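Local coordinates for superoxide dismutase (Chaetomium thermophilum, PDB 4BR6), which catalyses the conversion of superoxide into hydrogen peroxide and dioxygen at a manganese centre, and so probably protects the cell against oxygen radicals, at residues F77-A82 and A191-K196; K97-A102 and G136-V141. All blocks are in the same frame, centred on the assembly; numbering follows the deposited sequence.

Interaction 1: residues F77-A82 and A191-K196; sequences FWENLA and AQRFEK
Arg193 reaches across from helix 187-195 and sets its guanidinium edge against Glu79 and Asn80, at the C-terminal end of helix 61-79. The charged part is a salt bridge. Arg193 NH2 lies 3.0 Å from Glu79 OE1, and the N-H points almost straight at the oxygen (165°). It meets OE1 on the anti side, somewhat out of the carboxylate plane. The neutral part is a hydrogen bond from Arg193 NH1 to Asn80 OD1, 3.2 Å long, on a lone pair in the carbonyl plane. Here the amide stands nearly perpendicular to the guanidinium (85°). The arginine chain is extended from CG to NE, which lets it span backbones whose nearest CA atoms, those of Asn80 and Arg193, are 10.0 Å apart.

Arg193 and Asn80 each have further partners. NH1 also bonds to Leu156 O and NH2 to Leu76 O, while Asn80 OD1 accepts a further bond from Gly158 N. Several acceptors thus fix the rotation of the guanidinium. Cut back to an alanine, Arg193 would probably leave the Glu79 carboxylate without its charged mate, and take one donor each from Asn80 OD1 and the carbonyl oxygens of Leu76 and Leu156. The contact ties the end of helix 61-79, in the alpha-hairpin domain, to helix 187-195 of the C-terminal domain, with strand 153-160 supplying Leu156 and Gly158 beside them.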
# COMPACT_ATOMS: atom_id res chain seq x y z
N PHE B 77 22.28 0.04 -8.53
CA PHE B 77 23.00 0.34 -7.30
C PHE B 77 24.51 0.06 -7.44
O PHE B 77 25.33 0.93 -7.20
CB PHE B 77 22.43 -0.46 -6.12
CG PHE B 77 22.91 -0.02 -4.76
CD1 PHE B 77 23.02 1.32 -4.43
CD2 PHE B 77 23.23 -0.96 -3.79
CE1 PHE B 77 23.46 1.70 -3.18
CE2 PHE B 77 23.67 -0.57 -2.53
CZ PHE B 77 23.77 0.75 -2.23
N TRP B 78 24.86 -1.15 -7.86
CA TRP B 78 26.27 -1.50 -8.00
C TRP B 78 26.98 -0.57 -8.96
O TRP B 78 28.13 -0.19 -8.74
CB TRP B 78 26.44 -2.93 -8.52
CG TRP B 78 25.67 -3.98 -7.81
CD1 TRP B 78 25.02 -5.01 -8.39
CD2 TRP B 78 25.48 -4.12 -6.39
NE1 TRP B 78 24.43 -5.78 -7.44
CE2 TRP B 78 24.69 -5.26 -6.20
CE3 TRP B 78 25.89 -3.40 -5.28
CZ2 TRP B 78 24.30 -5.70 -4.95
CZ3 TRP B 78 25.51 -3.84 -4.03
CH2 TRP B 78 24.72 -4.98 -3.87
N GLU B 79 26.28 -0.21 -10.04
CA GLU B 79 26.82 0.66 -11.06
C GLU B 79 27.13 2.06 -10.55
O GLU B 79 28.06 2.69 -11.05
CB GLU B 79 25.85 0.79 -12.23
CG GLU B 79 25.67 -0.46 -13.04
CD GLU B 79 24.72 -0.21 -14.20
OE1 GLU B 79 24.16 0.91 -14.27
OE2 GLU B 79 24.54 -1.11 -15.03
N ASN B 80 26.35 2.55 -9.58
CA ASN B 80 26.63 3.89 -9.03
C ASN B 80 27.40 3.84 -7.71
O ASN B 80 27.33 4.75 -6.89
CB ASN B 80 25.41 4.86 -9.01
CG ASN B 80 24.32 4.51 -7.98
OD1 ASN B 80 23.15 4.34 -8.34
ND2 ASN B 80 24.68 4.47 -6.70
N LEU B 81 28.17 2.77 -7.55
CA LEU B 81 29.10 2.62 -6.44
C LEU B 81 30.49 2.37 -7.02
O LEU B 81 30.64 1.65 -8.01
CB LEU B 81 28.72 1.45 -5.52
CG LEU B 81 27.49 1.58 -4.61
CD1 LEU B 81 27.27 0.29 -3.86
CD2 LEU B 81 27.62 2.74 -3.62
N ALA B 82 31.51 2.96 -6.40
CA ALA B 82 32.88 2.72 -6.83
C ALA B 82 33.82 3.01 -5.66
O ALA B 82 33.48 3.79 -4.77
CB ALA B 82 33.22 3.59 -8.03
N ALA B 191 26.26 10.73 -14.25
CA ALA B 191 26.29 11.72 -15.31
C ALA B 191 26.06 11.09 -16.67
O ALA B 191 25.55 11.74 -17.59
CB ALA B 191 27.62 12.46 -15.29
N GLN B 192 26.46 9.83 -16.82
CA GLN B 192 26.16 9.08 -18.03
C GLN B 192 24.66 8.90 -18.16
O GLN B 192 24.09 9.18 -19.21
CB GLN B 192 26.86 7.71 -18.01
CG GLN B 192 28.26 7.73 -18.59
CD GLN B 192 29.22 6.80 -17.88
OE1 GLN B 192 28.87 5.68 -17.50
NE2 GLN B 192 30.45 7.27 -17.69
N ARG B 193 24.02 8.44 -17.09
CA ARG B 193 22.58 8.27 -17.08
C ARG B 193 21.88 9.60 -17.35
O ARG B 193 20.91 9.66 -18.09
CB ARG B 193 22.13 7.73 -15.72
CG ARG B 193 22.69 6.38 -15.40
CD ARG B 193 22.43 6.02 -13.96
NE ARG B 193 22.81 4.64 -13.66
CZ ARG B 193 22.86 4.13 -12.44
NH1 ARG B 193 22.56 4.87 -11.39
NH2 ARG B 193 23.21 2.86 -12.27
N PHE B 194 22.41 10.65 -16.73
CA PHE B 194 21.86 12.00 -16.87
C PHE B 194 21.85 12.44 -18.33
O PHE B 194 20.95 13.16 -18.76
CB PHE B 194 22.69 13.00 -16.06
CG PHE B 194 22.21 14.43 -16.18
CD1 PHE B 194 21.13 14.88 -15.45
CD2 PHE B 194 22.85 15.32 -17.03
CE1 PHE B 194 20.71 16.18 -15.54
CE2 PHE B 194 22.41 16.63 -17.13
CZ PHE B 194 21.34 17.05 -16.38
N GLU B 195 22.85 12.00 -19.09
CA GLU B 195 22.99 12.43 -20.49
C GLU B 195 21.98 11.70 -21.36
O GLU B 195 21.47 12.26 -22.32
CB GLU B 195 24.42 12.16 -20.99
CG GLU B 195 24.69 12.51 -22.47
CD GLU B 195 24.53 13.99 -22.78
OE1 GLU B 195 24.73 14.81 -21.86
OE2 GLU B 195 24.21 14.33 -23.94
N LYS B 196 21.67 10.46 -21.00
CA LYS B 196 20.78 9.61 -21.80
C LYS B 196 19.32 9.62 -21.35
O LYS B 196 18.51 8.83 -21.84
CB LYS B 196 21.30 8.18 -21.80
CG LYS B 196 22.70 8.03 -22.38
CD LYS B 196 22.97 6.59 -22.84
CE LYS B 196 22.39 6.32 -24.23
NZ LYS B 196 22.47 4.89 -24.65

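Interaction 2: residues K97-A102 and G136-V141; sequences KKAIEA and GNLAIV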
# COMPACT_ATOMS: atom_id res chain seq x y z
N LYS B 97 26.25 18.80 -12.33
CA LYS B 97 26.43 19.74 -11.22
C LYS B 97 25.51 20.95 -11.35
O LYS B 97 24.93 21.40 -10.36
CB LYS B 97 27.89 20.19 -11.12
CG LYS B 97 28.11 21.37 -10.15
CD LYS B 97 29.53 21.34 -9.56
CE LYS B 97 29.76 22.41 -8.49
NZ LYS B 97 29.87 23.79 -9.06
N LYS B 98 25.40 21.47 -12.57
CA LYS B 98 24.55 22.62 -12.82
C LYS B 98 23.08 22.26 -12.67
O LYS B 98 22.26 23.09 -12.27
CB LYS B 98 24.81 23.21 -14.21
CG LYS B 98 26.10 24.02 -14.32
CD LYS B 98 25.90 25.37 -15.02
CE LYS B 98 25.15 26.39 -14.14
NZ LYS B 98 25.12 27.77 -14.71
N ALA B 99 22.73 21.02 -13.00
CA ALA B 99 21.35 20.54 -12.88
C ALA B 99 21.01 20.32 -11.41
O ALA B 99 19.91 20.66 -10.96
CB ALA B 99 21.15 19.26 -13.66
N ILE B 100 21.94 19.73 -10.67
CA ILE B 100 21.77 19.60 -9.22
C ILE B 100 21.56 20.98 -8.62
O ILE B 100 20.64 21.20 -7.84
CB ILE B 100 22.96 18.88 -8.52
CG1 ILE B 100 22.82 17.35 -8.60
CG2 ILE B 100 23.04 19.25 -7.04
CD1 ILE B 100 22.82 16.78 -9.95
N GLU B 101 22.43 21.91 -9.00
CA GLU B 101 22.40 23.26 -8.45
C GLU B 101 21.07 23.95 -8.76
O GLU B 101 20.52 24.65 -7.92
CB GLU B 101 23.58 24.07 -8.99
CG GLU B 101 24.88 23.73 -8.30
CD GLU B 101 26.09 24.45 -8.87
OE1 GLU B 101 26.17 24.65 -10.09
OE2 GLU B 101 26.97 24.83 -8.07
N ALA B 102 20.55 23.73 -9.96
CA ALA B 102 19.29 24.33 -10.38
C ALA B 102 18.13 23.92 -9.50
O ALA B 102 17.34 24.76 -9.07
CB ALA B 102 19.00 23.95 -11.81
N GLY B 136 13.32 17.28 -17.67
CA GLY B 136 14.67 17.09 -17.16
C GLY B 136 14.87 17.52 -15.72
O GLY B 136 15.93 17.31 -15.14
N ASN B 137 13.85 18.12 -15.12
CA ASN B 137 13.95 18.53 -13.73
C ASN B 137 14.29 17.33 -12.83
O ASN B 137 13.80 16.23 -13.05
CB ASN B 137 12.65 19.17 -13.26
CG ASN B 137 12.36 20.48 -13.96
OD1 ASN B 137 13.23 21.09 -14.58
ND2 ASN B 137 11.11 20.94 -13.86
N LEU B 138 15.15 17.56 -11.84
CA LEU B 138 15.57 16.51 -10.90
C LEU B 138 14.76 16.52 -9.61
O LEU B 138 14.31 17.57 -9.16
CB LEU B 138 17.05 16.70 -10.54
CG LEU B 138 18.07 16.67 -11.67
CD1 LEU B 138 19.44 16.83 -11.08
CD2 LEU B 138 17.94 15.38 -12.49
N ALA B 139 14.58 15.36 -9.00
CA ALA B 139 13.90 15.26 -7.72
C ALA B 139 14.41 14.07 -6.92
O ALA B 139 15.08 13.19 -7.45
CB ALA B 139 12.38 15.16 -7.91
N ILE B 140 14.09 14.07 -5.63
CA ILE B 140 14.35 12.92 -4.77
C ILE B 140 13.01 12.21 -4.54
O ILE B 140 12.04 12.82 -4.09
CB ILE B 140 14.97 13.38 -3.42
CG1 ILE B 140 16.34 14.02 -3.67
CG2 ILE B 140 15.09 12.22 -2.43
CD1 ILE B 140 16.76 14.99 -2.58
N VAL B 141 12.95 10.92 -4.88
CA VAL B 141 11.76 10.14 -4.61
C VAL B 141 12.15 8.99 -3.71
O VAL B 141 13.33 8.65 -3.62
CB VAL B 141 11.11 9.58 -5.89
CG1 VAL B 141 10.69 10.74 -6.81
CG2 VAL B 141 12.06 8.61 -6.61
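Leu138, at the start of strand 138-144, has the most surface buried here, and its CD1 methyl makes the closest contacts. CD1 rests against helix 94-104 and touches two consecutive residues, Ala99 and Ile100. No hydrogen bond crosses between the segments. CG of Leu138 is anti to its carbonyl carbon (chi1 -59°) and CD1 is anti to CA (chi2 -178°), which carries this methyl out to the helix.

Ala99 directs its CB toward the strand, and that methyl lies 3.9 Å from Leu138 CD1. The same CD1 also rests on the helix backbone, 3.8 Å from Ala99 C. The small alanine side chain probably allows the leucine to come this near to the main chain. Ile100 behaves differently. Its CB points away from the strand, yet the end of the side chain turns back. With chi2 at 63°, the turn about CB-CG1 brings Ile100 CD1 to 3.6 Å from Leu138 CD1. The two side chains meet at an oblique angle through these end methyls.

This is helix-on-sheet packing in the C-terminal alpha/beta domain of the iron/manganese superoxide dismutase fold. Strand 138-144 is an outer strand of the three-stranded antiparallel sheet within this chain, and 125-132 runs next to it. Leu138 also packs on Phe104 of the same helix and on Leu129 and Leu156 of the other two strands.

A polar tie lies beside the apolar contact: Leu138 N gives a hydrogen bond to Asp103 OD2, again on helix 94-104. One residue earlier, Asn137 ND2 is hydrogen-bonded to Asp103 OD1 of a second subunit, so the start of the strand lies where two copies of the protein meet.

How the interactions relate
Phe194 joins the two contacts. It follows Arg193 of interaction 1 in the chain, and its ring packs on interaction 2: Phe194 CZ lies 3.5 Å from Ala99 CB, and Phe194 CE1 lies 4.2 Å from Leu138 CD2. The centres of the contacts are about 15 Å apart. Leu156 of strand 153-160 is common ground, meeting Arg193 through its backbone oxygen and also packing against Leu138. Along the chain, interaction 2 is nested within the loop that interaction 1 closes. Interaction 1 is the closer of the two to the metal site, but not part of it: the Asn80 side chain is about 12 Å from the manganese ion and about 9 Å from the side chain of its ligand Asp160.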